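Local coordinates for thioredoxin family protein (Streptococcus pneumoniae, PDB 2YP6), which is a surface-exposed thioredoxin-fold lipoprotein that probably acts as a thiol-disulfide oxidoreductase in resistance to extracellular oxidative stress, at residues I43-D48 with G162-I167; F76-C81 with Q113-V118; I108-Q113 with Y137-T142; E155-S160 with A179-M184. All coordinates share one frame; numbering follows the deposited sequence.

Interaction 1: I43-D48 with G162-I167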
# COMPACT_ATOMS: atom_id res chain seq x y z
N ILE A 43 -17.03 -1.32 -1.87
CA ILE A 43 -15.85 -2.15 -1.58
C ILE A 43 -16.27 -3.33 -0.69
O ILE A 43 -17.03 -3.18 0.25
CB ILE A 43 -14.72 -1.34 -0.90
CG1 ILE A 43 -13.43 -1.50 -1.70
CG2 ILE A 43 -14.48 -1.79 0.53
CD1 ILE A 43 -12.19 -1.18 -0.92
N ALA A 44 -15.76 -4.52 -1.02
CA ALA A 44 -16.16 -5.73 -0.33
C ALA A 44 -15.18 -6.83 -0.65
O ALA A 44 -14.66 -6.92 -1.77
CB ALA A 44 -17.59 -6.16 -0.73
N VAL A 45 -14.92 -7.67 0.33
CA VAL A 45 -14.14 -8.85 0.05
C VAL A 45 -14.83 -9.62 -1.05
O VAL A 45 -16.06 -9.75 -1.06
CB VAL A 45 -13.97 -9.74 1.31
CG1 VAL A 45 -13.32 -11.05 0.93
CG2 VAL A 45 -13.13 -9.02 2.34
N GLY A 46 -14.05 -10.10 -2.01
CA GLY A 46 -14.59 -10.89 -3.10
C GLY A 46 -14.96 -10.09 -4.33
O GLY A 46 -15.30 -10.67 -5.38
N LYS A 47 -14.95 -8.77 -4.21
CA LYS A 47 -15.33 -7.90 -5.32
C LYS A 47 -14.10 -7.18 -5.86
O LYS A 47 -13.08 -7.10 -5.19
CB LYS A 47 -16.37 -6.89 -4.88
CG LYS A 47 -17.75 -7.50 -4.48
CD LYS A 47 -18.29 -8.42 -5.59
CE LYS A 47 -19.58 -9.15 -5.22
NZ LYS A 47 -20.00 -10.06 -6.34
N ASP A 48 -14.22 -6.65 -7.06
CA ASP A 48 -13.09 -5.96 -7.69
C ASP A 48 -12.55 -4.85 -6.80
O ASP A 48 -13.32 -4.03 -6.27
CB ASP A 48 -13.49 -5.34 -9.04
CG ASP A 48 -13.71 -6.36 -10.13
OD1 ASP A 48 -13.31 -7.54 -9.98
OD2 ASP A 48 -14.30 -5.95 -11.14
N GLY A 162 -7.69 -9.52 -9.42
CA GLY A 162 -8.05 -8.15 -9.09
C GLY A 162 -9.15 -7.98 -8.06
O GLY A 162 -9.66 -6.87 -7.89
N LYS A 163 -9.52 -9.08 -7.38
CA LYS A 163 -10.55 -9.05 -6.33
C LYS A 163 -9.93 -8.88 -4.97
O LYS A 163 -8.88 -9.44 -4.68
CB LYS A 163 -11.35 -10.36 -6.28
CG LYS A 163 -11.78 -10.90 -7.59
CD LYS A 163 -12.70 -10.02 -8.28
CE LYS A 163 -13.34 -10.80 -9.41
NZ LYS A 163 -14.39 -9.99 -10.06
N ILE A 164 -10.61 -8.16 -4.09
CA ILE A 164 -10.15 -8.08 -2.72
C ILE A 164 -10.22 -9.49 -2.09
O ILE A 164 -11.29 -10.12 -2.05
CB ILE A 164 -10.97 -7.07 -1.90
CG1 ILE A 164 -10.73 -5.66 -2.45
CG2 ILE A 164 -10.56 -7.16 -0.42
CD1 ILE A 164 -11.61 -4.59 -1.80
N GLY A 165 -9.08 -9.98 -1.63
CA GLY A 165 -9.02 -11.29 -0.97
C GLY A 165 -9.07 -11.18 0.54
O GLY A 165 -9.83 -11.91 1.19
N LYS A 166 -8.28 -10.27 1.11
CA LYS A 166 -8.31 -10.02 2.55
C LYS A 166 -8.19 -8.54 2.82
O LYS A 166 -7.66 -7.81 2.00
CB LYS A 166 -7.17 -10.72 3.28
CG LYS A 166 -7.21 -12.23 3.20
CD LYS A 166 -6.94 -12.88 4.55
CE LYS A 166 -6.87 -14.39 4.44
NZ LYS A 166 -6.73 -15.01 5.77
N ILE A 167 -8.68 -8.12 3.98
CA ILE A 167 -8.50 -6.78 4.49
C ILE A 167 -8.01 -6.90 5.92
O ILE A 167 -8.54 -7.68 6.72
CB ILE A 167 -9.83 -5.98 4.50
CG1 ILE A 167 -10.51 -6.02 3.13
CG2 ILE A 167 -9.55 -4.52 4.93
CD1 ILE A 167 -11.90 -5.50 3.15
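I43 and V45 lay their side chains on I164 and I167, so that the first ordered loop of the thioredoxin-fold domain runs along strand 164-169, the outermost strand on that side of the sheet. The I43 and I164 side chains cross at about a right angle, I164 CD1 meeting the CG1-CD1 arm of I43, with I43 CD1 3.6 Å from I164 CD1. V45 and I167 instead slide past each other in opposite directions, with V45 CG2 3.8 Å from I167 CD1. The two branches of V45 share the work: with CG1 anti to the backbone N (chi1 172°), that methyl rests against the carbonyl oxygens of I164 and G165, while CG2 faces I167. Y156 of the neighbouring strand 154-158 backs I43, I164 and I167 alike.

The backbone of I164 grips the type II turn A44-K47 from both of its polar atoms. Its carbonyl oxygen takes the N-H of G46 in the carbonyl plane, G46 N to I164 O being 2.8 Å, and its own N-H donates to K47 O at 2.9 Å.

At the other end of the contact, the bent K163 chain swings across the D48 carboxylate in a salt bridge. K163 NZ reaches D48 OD1 at 2.7 Å, on the syn side and 34° out of the carboxylate plane.

Interaction 2: F76-C81 with Q113-V118. With C6W (3-Cyclohexyl-1-Propylphosphocholine), chain E.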
# COMPACT_ATOMS: atom_id res chain seq x y z
N PHE A 76 -2.42 1.44 2.93
CA PHE A 76 -2.72 2.85 3.10
C PHE A 76 -2.15 3.30 4.43
O PHE A 76 -2.37 2.64 5.45
CB PHE A 76 -4.25 3.07 3.08
CG PHE A 76 -4.87 2.83 1.72
CD1 PHE A 76 -5.21 1.54 1.31
CD2 PHE A 76 -5.08 3.88 0.85
CE1 PHE A 76 -5.74 1.32 0.10
CE2 PHE A 76 -5.63 3.66 -0.38
CZ PHE A 76 -5.96 2.37 -0.77
N TRP A 77 -1.41 4.40 4.42
CA TRP A 77 -0.72 4.85 5.61
C TRP A 77 -0.46 6.35 5.62
O TRP A 77 -0.83 7.06 4.71
CB TRP A 77 0.57 4.07 5.80
CG TRP A 77 1.67 4.32 4.77
CD1 TRP A 77 1.67 3.97 3.46
CD2 TRP A 77 2.94 4.95 5.02
NE1 TRP A 77 2.86 4.36 2.86
CE2 TRP A 77 3.66 4.95 3.80
CE3 TRP A 77 3.54 5.51 6.15
CZ2 TRP A 77 4.94 5.50 3.69
CZ3 TRP A 77 4.81 6.04 6.04
CH2 TRP A 77 5.50 6.03 4.82
N ALA A 78 0.16 6.82 6.70
CA ALA A 78 0.52 8.23 6.83
C ALA A 78 1.76 8.35 7.71
O ALA A 78 1.94 7.57 8.65
CB ALA A 78 -0.62 9.02 7.42
N SER A 79 2.59 9.35 7.41
CA SER A 79 3.84 9.57 8.12
C SER A 79 3.58 9.96 9.57
O SER A 79 4.45 9.72 10.40
CB SER A 79 4.68 10.65 7.43
OG SER A 79 4.10 11.93 7.62
N TRP A 80 2.41 10.54 9.86
CA TRP A 80 2.09 10.98 11.23
C TRP A 80 1.58 9.89 12.14
O TRP A 80 1.40 10.10 13.32
CB TRP A 80 1.06 12.13 11.22
CG TRP A 80 -0.16 11.90 10.38
CD1 TRP A 80 -0.41 12.40 9.13
CD2 TRP A 80 -1.33 11.12 10.72
NE1 TRP A 80 -1.63 11.99 8.68
CE2 TRP A 80 -2.21 11.20 9.63
CE3 TRP A 80 -1.70 10.37 11.84
CZ2 TRP A 80 -3.45 10.55 9.62
CZ3 TRP A 80 -2.93 9.73 11.83
CH2 TRP A 80 -3.79 9.83 10.73
N CYS A 81 1.33 8.72 11.57
CA CYS A 81 0.73 7.58 12.25
C CYS A 81 1.84 6.66 12.80
O CYS A 81 2.63 6.11 12.02
CB CYS A 81 -0.14 6.88 11.20
SG CYS A 81 -0.61 5.14 11.45
N GLN A 113 -4.84 16.35 5.45
CA GLN A 113 -5.13 16.10 6.86
C GLN A 113 -3.86 15.85 7.66
O GLN A 113 -3.77 14.91 8.46
CB GLN A 113 -6.12 14.94 7.03
CG GLN A 113 -7.11 15.19 8.15
CD GLN A 113 -8.10 16.30 7.84
OE1 GLN A 113 -8.08 16.90 6.77
NE2 GLN A 113 -8.97 16.59 8.80
N GLY A 114 -2.86 16.70 7.44
CA GLY A 114 -1.65 16.66 8.23
C GLY A 114 -0.49 15.91 7.64
O GLY A 114 0.60 16.00 8.18
N GLU A 115 -0.68 15.17 6.55
CA GLU A 115 0.44 14.53 5.89
C GLU A 115 1.40 15.59 5.36
O GLU A 115 1.02 16.74 5.11
CB GLU A 115 -0.05 13.64 4.75
CG GLU A 115 1.01 12.86 4.02
CD GLU A 115 1.82 11.96 4.94
OE1 GLU A 115 1.34 10.84 5.25
OE2 GLU A 115 2.92 12.37 5.38
N LYS A 116 2.65 15.17 5.22
CA LYS A 116 3.73 15.99 4.70
C LYS A 116 3.48 16.41 3.26
O LYS A 116 2.79 15.72 2.52
CB LYS A 116 5.04 15.20 4.82
CG LYS A 116 5.49 15.10 6.28
CD LYS A 116 6.69 14.20 6.49
CE LYS A 116 7.00 14.09 7.98
NZ LYS A 116 7.42 15.37 8.57
N THR A 117 4.06 17.52 2.87
CA THR A 117 3.91 17.98 1.50
C THR A 117 4.67 17.05 0.57
O THR A 117 5.55 16.30 0.99
CB THR A 117 4.46 19.36 1.31
OG1 THR A 117 5.87 19.36 1.62
CG2 THR A 117 3.73 20.37 2.20
N VAL A 118 4.33 17.12 -0.71
CA VAL A 118 5.03 16.37 -1.74
C VAL A 118 6.53 16.67 -1.73
O VAL A 118 7.33 15.81 -2.07
CB VAL A 118 4.47 16.67 -3.13
CG1 VAL A 118 3.03 16.21 -3.22
CG2 VAL A 118 4.59 18.15 -3.46
C2 C6W E . -2.76 13.83 13.69
C3 C6W E . -2.87 14.95 11.30
C1 C6W E . -4.33 15.52 13.14
C4 C6W E . -3.78 13.38 12.07
C5 C6W E . -5.26 13.10 12.36
C10 C6W E . -6.54 10.14 6.40
CAI C6W E . -8.48 11.63 6.01
C13 C6W E . -8.06 11.74 4.55
C6 C6W E . -8.67 12.68 9.95
C7 C6W E . -7.58 11.91 9.18
C9 C6W E . -7.75 10.87 6.89
O3 C6W E . -7.92 13.91 13.51
P C6W E . -7.69 13.93 12.03
O4 C6W E . -8.36 15.21 11.66
O1 C6W E . -6.13 13.97 11.69
N C6W E . -3.28 14.64 12.66
O2 C6W E . -8.39 12.67 11.33
C8 C6W E . -8.19 10.77 8.34
C12 C6W E . -6.93 11.07 4.10
C11 C6W E . -6.14 10.24 5.05
O HOH W 1 -1.06 9.97 4.19
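S79 is clasped by the carboxylate of E115 through two bonds, one to each oxygen. S79 N donates to the syn lone pair of E115 OE1, at 2.9 Å, and S79 OG donates to E115 OE2 at 2.6 Å, also on the syn side but 23° out of the carboxylate plane. The S79 hydroxyl stands between the backbone N and the carbonyl carbon (chi1 71°), which turns it to the same carboxylate as its own N-H. E115 reaches over by an extended first torsion, CG anti to the backbone N (chi1 -177°), followed by a bend at chi2. Its OE2 also accepts K116 N at 2.8 Å, on the anti side and from the same face as the hydroxyl, while a water joins OE1 to W77 O. The aliphatic part of K116 runs past S79 OG, and its side chain makes a cation-pi contact with W124.

W80 shows its indole face to the bound phosphocholine: C4 of C6W stands 3.4 Å above the ring plane, over its centre, with A78 CB against the opposite face. The Q113 chain bends at chi2 along the ligand, and Q113 NE2 donates to O4 of its phosphate at 3.2 Å.

W80 directly precedes C81, which forms the disulfide with C84 in the CxxC motif of the thioredoxin fold. Three protein donors and a water on one carboxylate would be expected to stabilise its negative charge and to fix the 113-118 loop against the turn leading into that motif.

Interaction 3: I108-Q113 with Y137-T142; sequences IAPGIQ and YDTKAT. With C6W (3-Cyclohexyl-1-Propylphosphocholine), chain E.
P110 lays its ring obliquely across the base of Y137, with P110 CG 3.8 Å from Y137 CB and equally near Y137 CG. P110 CD lies 3.6 Å from D138 N, and T139 CG2 adds a methyl contact to the proline's CG. Beside it, the side chains of I108 and Y137 run alongside one another in the same direction, I108 CD1 coming 3.8 Å from Y137 CE1. I108 CG1 occupies the position between the backbone N and the carbonyl carbon (chi1 64°), bringing its branch beside the tyrosine ring; F121 of helix 120-127 touches both residues.

The backbones join here as the ends of two parallel central strands of the thioredoxin fold, 102-108 and 135-137. D138 N donates to I108 O at 2.8 Å, nearly along the C=O axis. Beyond that bond both chains enter turns, A109-I112 of type II and D138-A141 of type I.

I112, closing the first turn, reaches the second with its CD1, which rests 3.9 Å from A141 CB and against the carbonyl oxygens of D138 and T139. Its CG2 lies about 4.0 Å from C13 of the C6W cyclohexyl ring. The D138 carboxylate is engaged by T143 and F144, at the start of helix 142-146. Being a hydrocarbon side chain, I112 can offer the ligand's ring a hydrophobic surface, while the one backbone bond across the contact holds the strand ends in register.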
# COMPACT_ATOMS: atom_id res chain seq x y z
N ILE A 108 -0.06 7.10 0.27
CA ILE A 108 -0.24 8.20 1.22
C ILE A 108 -1.07 9.28 0.52
O ILE A 108 -1.26 9.25 -0.69
CB ILE A 108 1.09 8.80 1.73
CG1 ILE A 108 1.85 9.43 0.59
CG2 ILE A 108 1.94 7.74 2.39
CD1 ILE A 108 3.01 10.34 0.99
N ALA A 109 -1.54 10.24 1.30
CA ALA A 109 -2.31 11.36 0.79
C ALA A 109 -1.52 12.62 1.11
O ALA A 109 -1.74 13.26 2.16
CB ALA A 109 -3.66 11.40 1.44
N PRO A 110 -0.57 12.98 0.24
CA PRO A 110 0.37 14.05 0.58
C PRO A 110 -0.36 15.38 0.84
O PRO A 110 -1.28 15.73 0.11
CB PRO A 110 1.30 14.13 -0.62
CG PRO A 110 0.69 13.33 -1.69
CD PRO A 110 -0.30 12.39 -1.09
N GLY A 111 0.04 16.07 1.90
CA GLY A 111 -0.54 17.35 2.25
C GLY A 111 -1.94 17.29 2.82
O GLY A 111 -2.50 18.32 3.23
N ILE A 112 -2.53 16.11 2.87
CA ILE A 112 -3.92 16.01 3.27
C ILE A 112 -4.03 15.58 4.72
O ILE A 112 -3.40 14.61 5.16
CB ILE A 112 -4.70 15.08 2.34
CG1 ILE A 112 -4.75 15.74 0.96
CG2 ILE A 112 -6.10 14.85 2.87
CD1 ILE A 112 -5.20 14.89 -0.11
N GLN A 113 -4.84 16.35 5.45
CA GLN A 113 -5.13 16.10 6.86
C GLN A 113 -3.86 15.85 7.66
O GLN A 113 -3.77 14.91 8.46
CB GLN A 113 -6.12 14.94 7.03
CG GLN A 113 -7.11 15.19 8.15
CD GLN A 113 -8.10 16.30 7.84
OE1 GLN A 113 -8.08 16.90 6.77
NE2 GLN A 113 -8.97 16.59 8.80
N TYR A 137 1.12 8.65 -4.49
CA TYR A 137 0.61 9.92 -3.97
C TYR A 137 -0.84 10.10 -4.34
O TYR A 137 -1.17 10.44 -5.47
CB TYR A 137 1.39 11.05 -4.60
CG TYR A 137 2.79 11.27 -4.08
CD1 TYR A 137 3.27 10.58 -2.97
CD2 TYR A 137 3.62 12.20 -4.67
CE1 TYR A 137 4.56 10.80 -2.49
CE2 TYR A 137 4.90 12.44 -4.19
CZ TYR A 137 5.37 11.74 -3.09
OH TYR A 137 6.65 11.97 -2.63
N ASP A 138 -1.72 9.92 -3.36
CA ASP A 138 -3.14 10.14 -3.53
C ASP A 138 -3.44 11.63 -3.32
O ASP A 138 -4.02 12.03 -2.31
CB ASP A 138 -3.92 9.29 -2.54
CG ASP A 138 -5.38 9.15 -2.92
OD1 ASP A 138 -5.68 9.25 -4.12
OD2 ASP A 138 -6.20 8.92 -2.01
N THR A 139 -3.07 12.44 -4.29
CA THR A 139 -3.13 13.91 -4.16
C THR A 139 -4.54 14.49 -4.14
O THR A 139 -4.72 15.68 -3.86
CB THR A 139 -2.36 14.57 -5.30
OG1 THR A 139 -2.87 14.08 -6.55
CG2 THR A 139 -0.88 14.29 -5.17
N LYS A 140 -5.53 13.66 -4.42
CA LYS A 140 -6.93 14.09 -4.40
C LYS A 140 -7.73 13.37 -3.34
O LYS A 140 -8.91 13.63 -3.19
CB LYS A 140 -7.58 13.82 -5.76
CG LYS A 140 -7.03 14.60 -6.91
CD LYS A 140 -7.50 14.01 -8.23
CE LYS A 140 -6.68 14.52 -9.41
NZ LYS A 140 -7.12 13.92 -10.71
N ALA A 141 -7.07 12.47 -2.60
CA ALA A 141 -7.67 11.62 -1.59
C ALA A 141 -8.73 10.67 -2.12
O ALA A 141 -9.45 10.04 -1.33
CB ALA A 141 -8.24 12.46 -0.46
N THR A 142 -8.80 10.51 -3.44
CA THR A 142 -9.87 9.72 -4.03
C THR A 142 -9.65 8.22 -3.95
O THR A 142 -10.60 7.44 -4.01
CB THR A 142 -10.14 10.12 -5.48
OG1 THR A 142 -8.92 10.12 -6.21
CG2 THR A 142 -10.75 11.49 -5.52
C2 C6W E . -2.76 13.83 13.69
C3 C6W E . -2.87 14.95 11.30
C1 C6W E . -4.33 15.52 13.14
C4 C6W E . -3.78 13.38 12.07
C5 C6W E . -5.26 13.10 12.36
C10 C6W E . -6.54 10.14 6.40
CAI C6W E . -8.48 11.63 6.01
C13 C6W E . -8.06 11.74 4.55
C6 C6W E . -8.67 12.68 9.95
C7 C6W E . -7.58 11.91 9.18
C9 C6W E . -7.75 10.87 6.89
O3 C6W E . -7.92 13.91 13.51
P C6W E . -7.69 13.93 12.03
O4 C6W E . -8.36 15.21 11.66
O1 C6W E . -6.13 13.97 11.69
N C6W E . -3.28 14.64 12.66
O2 C6W E . -8.39 12.67 11.33
C8 C6W E . -8.19 10.77 8.34
C12 C6W E . -6.93 11.07 4.10
C11 C6W E . -6.14 10.24 5.05

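Interaction 4: E155-S160 with A179-M184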
# COMPACT_ATOMS: atom_id res chain seq x y z
N GLU A 155 -4.41 -2.60 5.21
CA GLU A 155 -3.90 -3.33 4.06
C GLU A 155 -5.05 -4.07 3.38
O GLU A 155 -5.88 -4.69 4.04
CB GLU A 155 -2.86 -4.35 4.48
CG GLU A 155 -1.60 -3.79 5.15
CD GLU A 155 -1.84 -3.42 6.58
OE1 GLU A 155 -2.49 -4.22 7.31
OE2 GLU A 155 -1.39 -2.33 6.98
N TYR A 156 -5.07 -3.97 2.05
CA TYR A 156 -5.91 -4.80 1.19
C TYR A 156 -5.00 -5.76 0.47
O TYR A 156 -4.01 -5.36 -0.13
CB TYR A 156 -6.64 -3.93 0.16
CG TYR A 156 -7.73 -3.11 0.78
CD1 TYR A 156 -7.45 -1.92 1.43
CD2 TYR A 156 -9.05 -3.53 0.74
CE1 TYR A 156 -8.44 -1.17 2.01
CE2 TYR A 156 -10.05 -2.80 1.33
CZ TYR A 156 -9.73 -1.62 1.98
OH TYR A 156 -10.73 -0.86 2.55
N LEU A 157 -5.30 -7.05 0.60
CA LEU A 157 -4.57 -8.08 -0.11
C LEU A 157 -5.45 -8.52 -1.27
O LEU A 157 -6.52 -9.12 -1.08
CB LEU A 157 -4.24 -9.23 0.84
CG LEU A 157 -3.55 -8.88 2.16
CD1 LEU A 157 -3.05 -10.14 2.87
CD2 LEU A 157 -2.42 -7.90 1.94
N ILE A 158 -5.02 -8.16 -2.48
CA ILE A 158 -5.81 -8.27 -3.68
C ILE A 158 -5.29 -9.49 -4.46
O ILE A 158 -4.09 -9.72 -4.56
CB ILE A 158 -5.65 -6.97 -4.53
CG1 ILE A 158 -6.13 -5.75 -3.73
CG2 ILE A 158 -6.39 -7.06 -5.86
CD1 ILE A 158 -5.80 -4.44 -4.39
N ASP A 159 -6.21 -10.29 -4.98
CA ASP A 159 -5.82 -11.54 -5.60
C ASP A 159 -5.41 -11.33 -7.07
O ASP A 159 -5.47 -10.22 -7.59
CB ASP A 159 -6.93 -12.60 -5.41
CG ASP A 159 -8.17 -12.37 -6.28
OD1 ASP A 159 -8.13 -11.63 -7.28
OD2 ASP A 159 -9.19 -13.03 -6.00
N SER A 160 -4.98 -12.40 -7.73
CA SER A 160 -4.42 -12.28 -9.08
C SER A 160 -5.49 -11.90 -10.09
O SER A 160 -5.16 -11.52 -11.19
CB SER A 160 -3.73 -13.57 -9.52
OG SER A 160 -4.67 -14.58 -9.75
N ALA A 179 0.91 -16.16 4.18
CA ALA A 179 -0.08 -17.21 4.30
C ALA A 179 -1.37 -16.84 3.57
O ALA A 179 -1.96 -17.67 2.86
CB ALA A 179 -0.35 -17.52 5.79
N ALA A 180 -1.79 -15.58 3.72
CA ALA A 180 -3.02 -15.09 3.10
C ALA A 180 -2.93 -15.18 1.58
O ALA A 180 -3.84 -15.66 0.92
CB ALA A 180 -3.30 -13.63 3.53
N PHE A 181 -1.82 -14.72 1.02
CA PHE A 181 -1.66 -14.77 -0.42
C PHE A 181 -1.66 -16.22 -0.96
O PHE A 181 -2.13 -16.48 -2.09
CB PHE A 181 -0.41 -14.03 -0.84
CG PHE A 181 -0.55 -12.54 -0.85
CD1 PHE A 181 -1.58 -11.92 -1.56
CD2 PHE A 181 0.36 -11.74 -0.17
CE1 PHE A 181 -1.68 -10.54 -1.60
CE2 PHE A 181 0.26 -10.37 -0.19
CZ PHE A 181 -0.77 -9.76 -0.91
N LYS A 182 -1.18 -17.16 -0.15
CA LYS A 182 -1.26 -18.56 -0.55
C LYS A 182 -2.68 -19.09 -0.64
O LYS A 182 -2.94 -20.02 -1.43
CB LYS A 182 -0.45 -19.44 0.41
CG LYS A 182 1.01 -19.30 0.22
CD LYS A 182 1.77 -20.15 1.20
CE LYS A 182 3.25 -19.94 1.04
NZ LYS A 182 3.75 -18.92 1.98
N GLU A 183 -3.60 -18.54 0.15
CA GLU A 183 -4.98 -19.03 0.12
C GLU A 183 -5.88 -18.28 -0.87
O GLU A 183 -7.08 -18.53 -0.95
CB GLU A 183 -5.60 -19.09 1.54
CG GLU A 183 -5.67 -17.78 2.35
CD GLU A 183 -6.50 -17.93 3.66
OE1 GLU A 183 -7.67 -18.34 3.58
OE2 GLU A 183 -5.99 -17.64 4.77
N MET A 184 -5.29 -17.34 -1.60
CA MET A 184 -5.96 -16.57 -2.64
C MET A 184 -5.64 -17.07 -4.03
O MET A 184 -4.55 -17.57 -4.26
CB MET A 184 -5.38 -15.15 -2.63
CG MET A 184 -6.25 -14.15 -2.00
SD MET A 184 -5.31 -12.63 -1.98
CE MET A 184 -4.92 -12.70 -0.30
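L157 carries the tight part of this contact, meeting A180, F181 and M184 with different atoms. Its CD1 presses on the methyl of A180, L157 CD1 to A180 CB being 3.6 Å. L157 CB lies 3.8 Å from F181 CE1. M184 CE is 3.7 Å from the same L157 CB. The leucine and phenylalanine side chains cross at about a right angle, and L157 CD1 stands over one face of the F181 ring. At the edge of that ring, near its plane, lies the carbonyl oxygen of I158, 3.9 Å from F181 CE1. With CG anti to the carbonyl carbon (chi1 -52°) and an extended chi2, L157 sets CD1 against A180 CB and CD2 against F181 CZ.

This is the C-terminal helix 174-182 of the thioredoxin fold lying on a face of the central sheet, here against strand 154-158. Y73 of the adjoining strand 71-76 touches both L157 and F181, and F102 stacks on the F181 ring, so the aromatic side chain is wedged among neighbouring strands.

Toward the chain end the contact opens to solvent at M184, only partly buried, though its neighbour D159 is buried. M184 bends at chi3 and draws its sulfur alongside D159, with M184 SD 3.8 Å from D159 CB. No hydrogen bond links the segments. D159 turns its OD1 instead to the backbone N of Q161 and of K163, and S160 OG bonds to the terminal carboxylate of N185.

In the fold
From the first modelled residue, interaction 1 closes the longest loop, pinning residues 43-48 to the edge strand 164-169. Interactions 2 and 3 both nest inside it and cross each other: 76-81 pairs with 113-118, while 108-113 pairs with 137-142. They share Q113, touch directly, including a probable bond from G111 N to K116 O, and border the C6W ligand at the ends of the central strands. Interaction 4 follows in series and crosses interaction 1, closing a short loop from strand 154-158 through its sheet neighbour 164-169 to helix 174-182. Interactions 1 and 4 thus fasten the first ordered loop and the C-terminal helix on the side of the chain's centre opposite interaction 2.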